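Local coordinates for protein alpha-L-rhamnosidase (Klebsiella oxytoca, PDB 4XHC) that probably hydrolyses terminal alpha-L-rhamnose from glycosides, as a two-domain alpha-L-rhamnosidase of glycoside hydrolase family 78 that binds rhamnose, at residues Met322-Arg333 with Ala386-Tyr397; Thr200-Ala208 with Val259-Val267. All blocks are in the same frame, centred on the assembly; numbering follows the deposited sequence.

Following the chain from the N terminus, contact 2 comes first. The linker Thr200-Ala208, leaving strand 187-200, meets Val259-Val267 and closes a loop of 50 residues that holds helix 214-230, nearly all of helix 247-259 and several rhamnose-pocket residues, among them Asp237 and Asp249. Only after that loop is shut does contact 1 open: Met322-Arg333 meets Ala386-Tyr397 across 52 residues that include Trp355, Phe358 and Trp361 of the pocket. The loops lie in series, neither nested nor crossed, and the centres of the two contacts are about 28 Å apart. Contact 2 joins the end of the beta region to the helical domain; contact 1 joins helices within that domain. Helix 264-276, which begins in contact 2, also packs against Met322-Arg333.

Contact 1 (Met322-Arg333 with Ala386-Tyr397)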
loop_
_atom_site.group_PDB
_atom_site.type_symbol
_atom_site.label_atom_id
_atom_site.label_comp_id
_atom_site.label_asym_id
_atom_site.label_seq_id
_atom_site.Cartn_x
_atom_site.Cartn_y
_atom_site.Cartn_z
ATOM N N MET A 322 -47.961 5.881 -8.906
ATOM C CA MET A 322 -48.488 5.444 -10.204
ATOM C C MET A 322 -47.656 5.958 -11.382
ATOM O O MET A 322 -47.498 5.252 -12.377
ATOM C CB MET A 322 -49.952 5.868 -10.369
ATOM C CG MET A 322 -50.931 5.012 -9.582
ATOM S SD MET A 322 -51.300 3.424 -10.372
ATOM C CE MET A 322 -52.797 3.811 -11.296
ATOM N N ALA A 323 -47.108 7.167 -11.260
ATOM C CA ALA A 323 -46.278 7.762 -12.318
ATOM C C ALA A 323 -45.081 6.875 -12.686
ATOM O O ALA A 323 -44.835 6.625 -13.867
ATOM C CB ALA A 323 -45.794 9.145 -11.903
ATOM N N THR A 324 -44.356 6.399 -11.671
ATOM C CA THR A 324 -43.180 5.566 -11.887
ATOM C C THR A 324 -43.596 4.221 -12.460
ATOM O O THR A 324 -42.973 3.709 -13.394
ATOM C CB THR A 324 -42.371 5.356 -10.581
ATOM O OG1 THR A 324 -41.765 6.592 -10.182
ATOM C CG2 THR A 324 -41.265 4.326 -10.771
ATOM N N ALA A 325 -44.648 3.644 -11.902
ATOM C CA ALA A 325 -45.082 2.321 -12.330
ATOM C C ALA A 325 -45.557 2.343 -13.775
ATOM O O ALA A 325 -45.286 1.413 -14.526
ATOM C CB ALA A 325 -46.169 1.792 -11.413
ATOM N N ARG A 326 -46.259 3.402 -14.166
ATOM C CA ARG A 326 -46.673 3.564 -15.559
ATOM C C ARG A 326 -45.477 3.758 -16.491
ATOM O O ARG A 326 -45.458 3.217 -17.583
ATOM C CB ARG A 326 -47.648 4.742 -15.709
ATOM C CG ARG A 326 -48.035 5.079 -17.149
ATOM C CD ARG A 326 -49.030 6.226 -17.204
ATOM N NE ARG A 326 -50.353 5.803 -16.741
ATOM C CZ ARG A 326 -50.920 6.119 -15.568
ATOM N NH1 ARG A 326 -50.307 6.894 -14.670
ATOM N NH2 ARG A 326 -52.139 5.648 -15.297
ATOM N N GLU A 327 -44.492 4.541 -16.073
ATOM C CA GLU A 327 -43.331 4.811 -16.924
ATOM C C GLU A 327 -42.481 3.551 -17.142
ATOM O O GLU A 327 -41.979 3.312 -18.238
ATOM C CB GLU A 327 -42.485 5.951 -16.333
ATOM C CG GLU A 327 -41.465 6.524 -17.315
ATOM C CD GLU A 327 -40.851 7.845 -16.868
ATOM O OE1 GLU A 327 -40.114 7.863 -15.854
ATOM O OE2 GLU A 327 -41.079 8.863 -17.559
ATOM N N LEU A 328 -42.354 2.733 -16.104
ATOM C CA LEU A 328 -41.494 1.563 -16.160
ATOM C C LEU A 328 -42.196 0.262 -16.550
ATOM O O LEU A 328 -41.532 -0.768 -16.696
ATOM C CB LEU A 328 -40.786 1.382 -14.809
ATOM C CG LEU A 328 -39.786 2.487 -14.443
ATOM C CD1 LEU A 328 -39.028 2.121 -13.176
ATOM C CD2 LEU A 328 -38.810 2.751 -15.580
ATOM N N TRP A 329 -43.518 0.299 -16.713
ATOM C CA TRP A 329 -44.279 -0.894 -17.092
ATOM C C TRP A 329 -43.749 -1.562 -18.375
ATOM O O TRP A 329 -43.563 -2.774 -18.393
ATOM C CB TRP A 329 -45.777 -0.574 -17.194
ATOM C CG TRP A 329 -46.570 -1.538 -18.036
ATOM C CD1 TRP A 329 -47.232 -1.256 -19.193
ATOM C CD2 TRP A 329 -46.775 -2.935 -17.783
ATOM N NE1 TRP A 329 -47.834 -2.390 -19.678
ATOM C CE2 TRP A 329 -47.569 -3.433 -18.830
ATOM C CE3 TRP A 329 -46.356 -3.810 -16.776
ATOM C CZ2 TRP A 329 -47.963 -4.765 -18.899
ATOM C CZ3 TRP A 329 -46.739 -5.136 -16.849
ATOM C CH2 TRP A 329 -47.537 -5.602 -17.905
ATOM N N PRO A 330 -43.504 -0.786 -19.447
ATOM C CA PRO A 330 -42.923 -1.408 -20.645
ATOM C C PRO A 330 -41.654 -2.218 -20.392
ATOM O O PRO A 330 -41.482 -3.268 -21.002
ATOM C CB PRO A 330 -42.640 -0.210 -21.555
ATOM C CG PRO A 330 -43.686 0.793 -21.183
ATOM C CD PRO A 330 -43.953 0.599 -19.711
ATOM N N THR A 331 -40.777 -1.753 -19.506
ATOM C CA THR A 331 -39.595 -2.539 -19.138
ATOM C C THR A 331 -40.028 -3.887 -18.517
ATOM O O THR A 331 -39.536 -4.947 -18.913
ATOM C CB THR A 331 -38.640 -1.766 -18.180
ATOM O OG1 THR A 331 -38.087 -0.627 -18.843
ATOM C CG2 THR A 331 -37.471 -2.631 -17.734
ATOM N N ALA A 332 -40.962 -3.840 -17.563
ATOM C CA ALA A 332 -41.474 -5.051 -16.904
ATOM C C ALA A 332 -42.084 -6.009 -17.909
ATOM O O ALA A 332 -41.740 -7.193 -17.928
ATOM C CB ALA A 332 -42.506 -4.692 -15.850
ATOM N N ARG A 333 -42.982 -5.490 -18.747
ATOM C CA ARG A 333 -43.638 -6.285 -19.778
ATOM C C ARG A 333 -42.635 -6.977 -20.696
ATOM O O ARG A 333 -42.837 -8.127 -21.083
ATOM C CB ARG A 333 -44.568 -5.410 -20.622
ATOM C CG ARG A 333 -45.278 -6.149 -21.753
ATOM C CD ARG A 333 -46.043 -5.191 -22.634
ATOM N NE ARG A 333 -45.139 -4.271 -23.314
ATOM C CZ ARG A 333 -45.460 -3.044 -23.722
ATOM N NH1 ARG A 333 -46.674 -2.541 -23.531
ATOM N NH2 ARG A 333 -44.549 -2.301 -24.328
ATOM N N ALA A 386 -50.740 -5.275 -15.458
ATOM C CA ALA A 386 -51.436 -5.108 -16.736
ATOM C C ALA A 386 -52.871 -4.622 -16.556
ATOM O O ALA A 386 -53.326 -3.784 -17.317
ATOM C CB ALA A 386 -51.414 -6.404 -17.535
ATOM N N GLU A 387 -53.568 -5.141 -15.546
ATOM C CA GLU A 387 -54.938 -4.709 -15.247
ATOM C C GLU A 387 -55.044 -3.176 -15.134
ATOM O O GLU A 387 -56.042 -2.599 -15.553
ATOM C CB GLU A 387 -55.483 -5.407 -13.978
ATOM C CG GLU A 387 -56.327 -6.670 -14.243
ATOM C CD GLU A 387 -56.321 -7.700 -13.098
ATOM O OE1 GLU A 387 -56.220 -7.307 -11.916
ATOM O OE2 GLU A 387 -56.424 -8.924 -13.375
ATOM N N ARG A 388 -54.008 -2.520 -14.605
ATOM C CA ARG A 388 -53.980 -1.053 -14.476
ATOM C C ARG A 388 -53.500 -0.316 -15.724
ATOM O O ARG A 388 -54.077 0.693 -16.094
ATOM C CB ARG A 388 -53.066 -0.627 -13.331
ATOM C CG ARG A 388 -53.423 -1.195 -11.974
ATOM C CD ARG A 388 -52.294 -0.913 -10.990
ATOM N NE ARG A 388 -52.641 -1.299 -9.626
ATOM C CZ ARG A 388 -53.485 -0.634 -8.839
ATOM N NH1 ARG A 388 -54.093 0.476 -9.266
ATOM N NH2 ARG A 388 -53.726 -1.086 -7.615
ATOM N N PHE A 389 -52.427 -0.791 -16.350
ATOM C CA PHE A 389 -51.757 -0.035 -17.416
ATOM C C PHE A 389 -51.960 -0.563 -18.840
ATOM O O PHE A 389 -51.647 0.144 -19.797
ATOM C CB PHE A 389 -50.263 0.040 -17.120
ATOM C CG PHE A 389 -49.948 0.529 -15.736
ATOM C CD1 PHE A 389 -50.372 1.781 -15.318
ATOM C CD2 PHE A 389 -49.225 -0.258 -14.857
ATOM C CE1 PHE A 389 -50.082 2.237 -14.046
ATOM C CE2 PHE A 389 -48.930 0.192 -13.583
ATOM C CZ PHE A 389 -49.358 1.441 -13.175
ATOM N N GLU A 390 -52.482 -1.783 -18.983
ATOM C CA GLU A 390 -52.719 -2.388 -20.304
ATOM C C GLU A 390 -53.745 -3.540 -20.205
ATOM O O GLU A 390 -53.387 -4.706 -20.369
ATOM C CB GLU A 390 -51.385 -2.870 -20.905
ATOM C CG GLU A 390 -51.393 -3.055 -22.422
ATOM C CD GLU A 390 -50.018 -3.365 -23.000
ATOM O OE1 GLU A 390 -49.004 -2.985 -22.390
ATOM O OE2 GLU A 390 -49.931 -3.999 -24.067
ATOM N N PRO A 391 -55.028 -3.212 -19.935
ATOM C CA PRO A 391 -56.055 -4.221 -19.601
ATOM C C PRO A 391 -56.215 -5.317 -20.647
ATOM O O PRO A 391 -56.484 -6.469 -20.302
ATOM C CB PRO A 391 -57.344 -3.405 -19.513
ATOM C CG PRO A 391 -56.913 -2.002 -19.303
ATOM C CD PRO A 391 -55.591 -1.855 -19.993
ATOM N N GLU A 392 -56.041 -4.948 -21.912
ATOM C CA GLU A 392 -56.241 -5.868 -23.032
ATOM C C GLU A 392 -55.247 -7.037 -23.041
ATOM O O GLU A 392 -55.564 -8.151 -23.462
ATOM C CB GLU A 392 -56.175 -5.077 -24.347
ATOM C CG GLU A 392 -56.934 -5.720 -25.508
ATOM C CD GLU A 392 -58.411 -5.868 -25.194
ATOM O OE1 GLU A 392 -59.157 -4.911 -25.497
ATOM O OE2 GLU A 392 -58.816 -6.914 -24.618
ATOM N N LEU A 393 -54.052 -6.773 -22.544
ATOM C CA LEU A 393 -52.998 -7.772 -22.462
ATOM C C LEU A 393 -53.219 -8.761 -21.309
ATOM O O LEU A 393 -52.798 -9.919 -21.390
ATOM C CB LEU A 393 -51.654 -7.051 -22.300
ATOM C CG LEU A 393 -50.376 -7.877 -22.271
ATOM C CD1 LEU A 393 -50.270 -8.776 -23.494
ATOM C CD2 LEU A 393 -49.181 -6.944 -22.180
ATOM N N ALA A 394 -53.845 -8.298 -20.226
ATOM C CA ALA A 394 -54.136 -9.156 -19.073
ATOM C C ALA A 394 -54.971 -10.357 -19.475
ATOM O O ALA A 394 -54.791 -11.441 -18.924
ATOM C CB ALA A 394 -54.850 -8.372 -17.980
ATOM N N VAL A 395 -55.861 -10.173 -20.447
ATOM C CA VAL A 395 -56.704 -11.269 -20.914
ATOM C C VAL A 395 -55.862 -12.450 -21.408
ATOM O O VAL A 395 -56.101 -13.592 -20.994
ATOM C CB VAL A 395 -57.670 -10.845 -22.043
ATOM C CG1 VAL A 395 -58.494 -12.042 -22.496
ATOM C CG2 VAL A 395 -58.577 -9.701 -21.594
ATOM N N SER A 396 -54.886 -12.180 -22.280
ATOM C CA SER A 396 -54.044 -13.247 -22.836
ATOM C C SER A 396 -53.015 -13.761 -21.825
ATOM O O SER A 396 -52.739 -14.954 -21.790
ATOM C CB SER A 396 -53.370 -12.813 -24.142
ATOM O OG SER A 396 -52.627 -11.631 -23.963
ATOM N N TYR A 397 -52.459 -12.879 -20.996
ATOM C CA TYR A 397 -51.610 -13.309 -19.875
ATOM C C TYR A 397 -52.325 -14.287 -18.921
ATOM O O TYR A 397 -51.704 -15.226 -18.422
ATOM C CB TYR A 397 -51.106 -12.096 -19.081
ATOM C CG TYR A 397 -49.864 -11.393 -19.617
ATOM C CD1 TYR A 397 -49.268 -11.757 -20.832
ATOM C CD2 TYR A 397 -49.304 -10.321 -18.911
ATOM C CE1 TYR A 397 -48.143 -11.099 -21.308
ATOM C CE2 TYR A 397 -48.182 -9.653 -19.382
ATOM C CZ TYR A 397 -47.603 -10.048 -20.582
ATOM O OH TYR A 397 -46.484 -9.391 -21.050
#
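Phe389 pushes its ring as a knob into a hole formed by Met322, Ala325, Arg326 and Trp329. One ring face lies over the backbone of helix 322-340, with Arg326 CA 4.1 Å from the Phe389 ring centroid and only 15° off its normal, a CH-pi contact. The far end of the ring reaches the Ala325 methyl, CB to Phe389 CZ 3.7 Å, while Met322 SD approaches the same CZ obliquely at 3.9 Å in a Met-aromatic contact. Arg326 folds its guanidinium so that Phe389 CE1 lies above one face, but the two planes are almost perpendicular, so this is no flat stack.

Next to it the Trp329 indole forms another wall of the hole. Its CG is anti to the backbone N (chi1 159°), which carries the ring out toward the turn joining the partner helices. Phe389 CB lies over the five-membered ring of Trp329, 4.2 Å from its centroid, whereas the six-membered ring packs on Ala386, Trp329 CH2 to Ala386 CB 4.0 Å, with Leu393 CD2 and Tyr397 CE2 at its edge.

This is helix packing within the 6-hairpin glycosidase domain, an (alpha/alpha)6 barrel in family 78. Helix 322-340 fits against the junction where helix 368-389 gives way to helix 391-412, and Glu390 is the residue at the break.

From there Glu390 extends its carboxylate to the polar edge of the contact. Glu390 OE1 takes two donors: Trp329 NE1 at 3.0 Å, fairly straight and near the indole plane, on the anti side, and Arg333 NH1 at 2.6 Å on the syn side, the latter a salt bridge. The guanidinium and carboxylate planes are nearly perpendicular, and the pairing is single, NH1 to OE1. Leu393 CD2 packs on Arg333 CD, and Tyr397 OH lies beside the arginine's CG.

Contact 2 (Thr200-Ala208 with Val259-Val267); sequences TSASGACPA and VTFARHDLV
Phe261 is held between two short side chains of the linker, one on each face. Ala202 CB stands over the ring centre, 3.7 Å from the Phe261 centroid and 4° off the normal, a CH-pi contact. Cys206 SG lies over the opposite face, 4.5 Å from the Phe261 centroid and displaced toward the rim. CG of Phe261 is anti to its own carbonyl carbon (chi1 -59°), and this turns the ring into the bend of Ala202-Cys206, where the Gly204 carbonyl oxygen comes to the ring edge. Val224 and Gln228 of helix 214-230 also touch the ring, so the linker and that helix share it.

Cys206 does more than cover the ring: its SG also meets Thr260 CB at 3.9 Å, and its CB touches Phe261 CE1. Here the two backbones run closest, Cys206 CA to Thr260 CA 5.2 Å. Beyond it the Pro207 ring leans on the Thr260 carbonyl, Pro207 CD to Thr260 O 3.5 Å.

Ser201 marks the other end. The Ser201 carbonyl oxygen receives Arg263 NH1 at 2.8 Å, lying in the carbonyl plane and close to the guanidinium plane. The arginine chain bends at chi2 and chi3 to get there, and Arg263 NH2 forms a salt bridge with Asp265 OD2 (2.9 Å), using the syn lone pair. The hydroxyl of Ser201 bonds instead to the carbonyl of Gln232, with Leu266 CD2 alongside. Upstream, Thr200 OG1 accepts from Ala202 N in an ST turn as the chain leaves strand 187-200 for the helical domain.

Tied to Asp265 at the start of helix 264-276 and to a backbone carbonyl of the linker, the Arg263 guanidinium has its orientation fixed from two directions, and the carboxylate probably offsets its charge, while the faces of the Phe261 ring meet a methyl and a sulfur, with carbonyl oxygens near its rim.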
loop_
_atom_site.group_PDB
_atom_site.type_symbol
_atom_site.label_atom_id
_atom_site.label_comp_id
_atom_site.label_asym_id
_atom_site.label_seq_id
_atom_site.Cartn_x
_atom_site.Cartn_y
_atom_site.Cartn_z
ATOM N N THR A 200 -23.572 5.187 5.894
ATOM C CA THR A 200 -24.829 4.560 5.498
ATOM C C THR A 200 -25.750 5.656 4.965
ATOM O O THR A 200 -25.575 6.830 5.293
ATOM C CB THR A 200 -25.518 3.837 6.686
ATOM O OG1 THR A 200 -26.724 3.197 6.244
ATOM C CG2 THR A 200 -25.855 4.818 7.815
ATOM N N SER A 201 -26.720 5.270 4.139
ATOM C CA SER A 201 -27.782 6.173 3.718
ATOM C C SER A 201 -29.025 5.944 4.559
ATOM O O SER A 201 -30.017 6.635 4.381
ATOM C CB SER A 201 -28.120 5.971 2.247
ATOM O OG SER A 201 -28.578 4.652 2.018
ATOM N N ALA A 202 -28.977 4.976 5.467
ATOM C CA ALA A 202 -30.104 4.687 6.343
ATOM C C ALA A 202 -29.910 5.355 7.703
ATOM O O ALA A 202 -29.797 4.691 8.734
ATOM C CB ALA A 202 -30.266 3.183 6.501
ATOM N N SER A 203 -29.884 6.680 7.690
ATOM C CA SER A 203 -29.623 7.462 8.887
ATOM C C SER A 203 -30.894 8.070 9.465
ATOM O O SER A 203 -30.817 8.865 10.396
ATOM C CB SER A 203 -28.640 8.573 8.546
ATOM O OG SER A 203 -29.123 9.322 7.449
ATOM N N GLY A 204 -32.051 7.715 8.904
ATOM C CA GLY A 204 -33.338 8.181 9.410
ATOM C C GLY A 204 -33.853 7.302 10.538
ATOM O O GLY A 204 -33.186 6.351 10.961
ATOM N N ALA A 205 -35.047 7.636 11.030
ATOM C CA ALA A 205 -35.701 6.877 12.102
ATOM C C ALA A 205 -36.079 5.467 11.635
ATOM O O ALA A 205 -36.159 5.195 10.431
ATOM C CB ALA A 205 -36.933 7.625 12.611
ATOM N N CYS A 206 -36.302 4.586 12.608
ATOM C CA CYS A 206 -36.628 3.185 12.353
ATOM C C CYS A 206 -37.497 2.615 13.484
ATOM O O CYS A 206 -36.969 2.289 14.550
ATOM C CB CYS A 206 -35.336 2.373 12.231
ATOM S SG CYS A 206 -35.597 0.602 12.008
ATOM N N PRO A 207 -38.829 2.484 13.262
ATOM C CA PRO A 207 -39.715 2.012 14.349
ATOM C C PRO A 207 -39.247 0.714 15.045
ATOM O O PRO A 207 -38.699 -0.175 14.395
ATOM C CB PRO A 207 -41.080 1.802 13.649
ATOM C CG PRO A 207 -40.828 1.928 12.184
ATOM C CD PRO A 207 -39.590 2.762 12.026
ATOM N N ALA A 208 -39.463 0.631 16.358
ATOM C CA ALA A 208 -39.116 -0.555 17.139
ATOM C C ALA A 208 -40.087 -1.693 16.819
ATOM O O ALA A 208 -41.246 -1.460 16.487
ATOM C CB ALA A 208 -39.144 -0.233 18.630
ATOM N N VAL A 259 -40.712 -1.680 5.932
ATOM C CA VAL A 259 -41.168 -1.698 7.327
ATOM C C VAL A 259 -40.094 -1.245 8.323
ATOM O O VAL A 259 -40.309 -1.304 9.528
ATOM C CB VAL A 259 -41.652 -3.113 7.743
ATOM C CG1 VAL A 259 -42.849 -3.531 6.907
ATOM C CG2 VAL A 259 -40.529 -4.145 7.629
ATOM N N THR A 260 -38.942 -0.810 7.826
ATOM C CA THR A 260 -37.890 -0.261 8.675
ATOM C C THR A 260 -37.669 1.209 8.315
ATOM O O THR A 260 -38.331 2.078 8.882
ATOM C CB THR A 260 -36.573 -1.067 8.572
ATOM O OG1 THR A 260 -36.141 -1.129 7.205
ATOM C CG2 THR A 260 -36.763 -2.478 9.109
ATOM N N PHE A 261 -36.778 1.485 7.361
ATOM C CA PHE A 261 -36.339 2.855 7.089
ATOM C C PHE A 261 -37.198 3.606 6.083
ATOM O O PHE A 261 -37.083 4.821 5.967
ATOM C CB PHE A 261 -34.890 2.867 6.621
ATOM C CG PHE A 261 -33.931 2.284 7.613
ATOM C CD1 PHE A 261 -33.477 3.037 8.683
ATOM C CD2 PHE A 261 -33.485 0.980 7.476
ATOM C CE1 PHE A 261 -32.595 2.498 9.603
ATOM C CE2 PHE A 261 -32.606 0.436 8.390
ATOM C CZ PHE A 261 -32.157 1.197 9.453
ATOM N N ALA A 262 -38.056 2.890 5.367
ATOM C CA ALA A 262 -39.027 3.496 4.437
ATOM C C ALA A 262 -38.407 4.505 3.454
ATOM O O ALA A 262 -38.980 5.556 3.196
ATOM C CB ALA A 262 -40.186 4.135 5.203
ATOM N N ARG A 263 -37.243 4.170 2.913
ATOM C CA ARG A 263 -36.624 4.978 1.879
ATOM C C ARG A 263 -37.048 4.485 0.504
ATOM O O ARG A 263 -36.310 3.763 -0.172
ATOM C CB ARG A 263 -35.108 4.959 2.035
ATOM C CG ARG A 263 -34.657 5.604 3.334
ATOM C CD ARG A 263 -33.354 6.369 3.175
ATOM N NE ARG A 263 -33.467 7.471 2.222
ATOM C CZ ARG A 263 -32.535 8.403 2.030
ATOM N NH1 ARG A 263 -31.399 8.406 2.723
ATOM N NH2 ARG A 263 -32.748 9.349 1.135
ATOM N N HIS A 264 -38.251 4.893 0.103
ATOM C CA HIS A 264 -38.839 4.505 -1.186
ATOM C C HIS A 264 -38.121 5.158 -2.354
ATOM O O HIS A 264 -38.031 4.575 -3.426
ATOM C CB HIS A 264 -40.339 4.837 -1.228
ATOM C CG HIS A 264 -41.141 4.093 -0.207
ATOM N ND1 HIS A 264 -41.945 4.727 0.718
ATOM C CD2 HIS A 264 -41.233 2.766 0.058
ATOM C CE1 HIS A 264 -42.508 3.824 1.500
ATOM N NE2 HIS A 264 -42.093 2.626 1.122
ATOM N N ASP A 265 -37.606 6.362 -2.139
ATOM C CA ASP A 265 -36.788 7.040 -3.145
ATOM C C ASP A 265 -35.614 6.172 -3.619
ATOM O O ASP A 265 -35.218 6.228 -4.782
ATOM C CB ASP A 265 -36.284 8.405 -2.622
ATOM C CG ASP A 265 -35.565 8.304 -1.270
ATOM O OD1 ASP A 265 -36.168 7.799 -0.304
ATOM O OD2 ASP A 265 -34.401 8.742 -1.167
ATOM N N LEU A 266 -35.060 5.372 -2.718
ATOM C CA LEU A 266 -33.915 4.540 -3.054
ATOM C C LEU A 266 -34.315 3.299 -3.853
ATOM O O LEU A 266 -33.560 2.834 -4.701
ATOM C CB LEU A 266 -33.157 4.152 -1.778
ATOM C CG LEU A 266 -31.807 3.464 -1.988
ATOM C CD1 LEU A 266 -30.867 4.337 -2.808
ATOM C CD2 LEU A 266 -31.182 3.092 -0.652
ATOM N N VAL A 267 -35.499 2.762 -3.580
ATOM C CA VAL A 267 -36.039 1.640 -4.369
ATOM C C VAL A 267 -36.339 2.122 -5.784
ATOM O O VAL A 267 -36.068 1.444 -6.767
ATOM C CB VAL A 267 -37.329 1.053 -3.747
ATOM C CG1 VAL A 267 -37.869 -0.085 -4.600
ATOM C CG2 VAL A 267 -37.057 0.564 -2.329
#